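Local coordinates for protein putative amidohydrolase/peptidase (Burkholderia cenocepacia, PDB 4WJB) that probably hydrolyses carbon-nitrogen bonds other than peptide bonds, as a zinc-dependent amidohydrolase of the peptidase M20 family, at residues D312-R316 with Q331-I335. Numbering follows the deposited sequence.
Sequences DAALR and QIEQI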
# COMPACT_ATOMS: atom_id res chain seq x y z
N ASP A 312 -9.12 -17.60 -12.70
CA ASP A 312 -7.84 -17.28 -13.31
C ASP A 312 -8.05 -16.55 -14.63
O ASP A 312 -7.47 -15.49 -14.88
CB ASP A 312 -7.01 -18.55 -13.55
CG ASP A 312 -5.73 -18.26 -14.30
OD1 ASP A 312 -4.74 -17.85 -13.65
OD2 ASP A 312 -5.70 -18.45 -15.53
N ALA A 313 -8.90 -17.12 -15.48
CA ALA A 313 -9.19 -16.55 -16.78
C ALA A 313 -9.82 -15.17 -16.64
O ALA A 313 -9.47 -14.24 -17.38
CB ALA A 313 -10.11 -17.48 -17.57
N ALA A 314 -10.74 -15.02 -15.69
CA ALA A 314 -11.45 -13.75 -15.51
C ALA A 314 -10.50 -12.65 -15.05
O ALA A 314 -10.56 -11.52 -15.55
CB ALA A 314 -12.59 -13.92 -14.53
N LEU A 315 -9.63 -12.98 -14.10
CA LEU A 315 -8.65 -12.04 -13.59
C LEU A 315 -7.70 -11.57 -14.69
O LEU A 315 -7.44 -10.37 -14.83
CB LEU A 315 -7.85 -12.66 -12.45
CG LEU A 315 -6.68 -11.85 -11.88
CD1 LEU A 315 -7.16 -10.58 -11.20
CD2 LEU A 315 -5.87 -12.70 -10.91
N ARG A 316 -7.18 -12.52 -15.46
CA ARG A 316 -6.24 -12.21 -16.53
C ARG A 316 -6.90 -11.41 -17.65
O ARG A 316 -6.27 -10.54 -18.25
CB ARG A 316 -5.64 -13.50 -17.10
CG ARG A 316 -4.72 -14.22 -16.12
CD ARG A 316 -4.22 -15.56 -16.67
NE ARG A 316 -3.31 -16.22 -15.74
CZ ARG A 316 -1.99 -16.03 -15.74
NH1 ARG A 316 -1.44 -15.20 -16.62
NH2 ARG A 316 -1.23 -16.66 -14.86
N GLN A 331 1.90 -6.64 -15.52
CA GLN A 331 2.62 -7.89 -15.39
C GLN A 331 1.90 -8.73 -14.35
O GLN A 331 1.47 -8.22 -13.32
CB GLN A 331 4.07 -7.66 -14.96
CG GLN A 331 4.93 -6.93 -15.98
CD GLN A 331 6.20 -6.37 -15.36
OE1 GLN A 331 6.20 -5.27 -14.80
NE2 GLN A 331 7.28 -7.13 -15.45
N ILE A 332 1.75 -10.02 -14.62
CA ILE A 332 1.10 -10.92 -13.66
C ILE A 332 1.81 -12.27 -13.62
O ILE A 332 2.18 -12.82 -14.66
CB ILE A 332 -0.40 -11.12 -13.99
CG1 ILE A 332 -1.06 -12.02 -12.94
CG2 ILE A 332 -0.60 -11.67 -15.40
CD1 ILE A 332 -2.57 -12.13 -13.08
N GLU A 333 2.01 -12.78 -12.42
CA GLU A 333 2.64 -14.08 -12.24
C GLU A 333 1.90 -14.91 -11.21
O GLU A 333 1.70 -14.48 -10.07
CB GLU A 333 4.11 -13.91 -11.81
N GLN A 334 1.48 -16.10 -11.61
CA GLN A 334 0.93 -17.05 -10.66
C GLN A 334 2.10 -17.71 -9.93
O GLN A 334 2.87 -18.45 -10.53
CB GLN A 334 0.07 -18.09 -11.38
CG GLN A 334 -0.66 -19.05 -10.45
CD GLN A 334 -1.56 -20.00 -11.20
OE1 GLN A 334 -1.68 -21.17 -10.84
NE2 GLN A 334 -2.20 -19.51 -12.26
N ILE A 335 2.23 -17.42 -8.64
CA ILE A 335 3.40 -17.85 -7.89
C ILE A 335 3.13 -19.06 -7.00
O ILE A 335 4.06 -19.63 -6.42
CB ILE A 335 3.95 -16.71 -7.02
CG1 ILE A 335 2.91 -16.33 -5.95
CG2 ILE A 335 4.32 -15.50 -7.89
CD1 ILE A 335 3.46 -15.44 -4.85
O HOH W 1 1.87 -16.99 -14.46
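Ile-332, Arg-316 and Gln-334 carry most of the contact between helix 305-326 and strand 329-342, which follows it in the chain and runs back almost antiparallel, the short segments lying at 159° with their axes 11.3 Å apart. This is helix-on-sheet packing in the alpha/beta dimerisation domain of the M20 family, well away from the zinc site. Ile-332 reaches the helix with both branches. Its CG1 stands anti to the backbone N (chi1 -178°) and the chain stays extended, carrying CD1 to within 4.0 Å of Leu-315 CD2. Leu-315 continues inward onto Val-298 and Phe-300 of strand 289-302 and Met-258 of helix 251-268, so this apolar touch belongs to the margin of the domain core. The other branch, CG2, lies 3.8 Å from Arg-316 NH1, the two side chains crossing at a slant. Arg-316 is extended from CG to NE, and its NE donates a nearly straight hydrogen bond, part of a salt bridge, to OD1 of Asp-312 one turn earlier on the helix (NE to OD1 3.0 Å, 169°). That oxygen also hydrogen-bonds Tyr-229 OH of the neighbouring strand 217-234, tying helix to sheet. Gln-334 extends across the arginine, with NE2 at the guanidinium edge; NE2 also comes near Asp-312 OD1, but at an angle too poor for a hydrogen bond, while OE1 bonds Thr-337 OG1. The polar link between the two segments is instead a water in the guanidinium plane, which accepts from Arg-316 NH2 at 3.1 Å and from the backbone Gln-334 N at 3.0 Å.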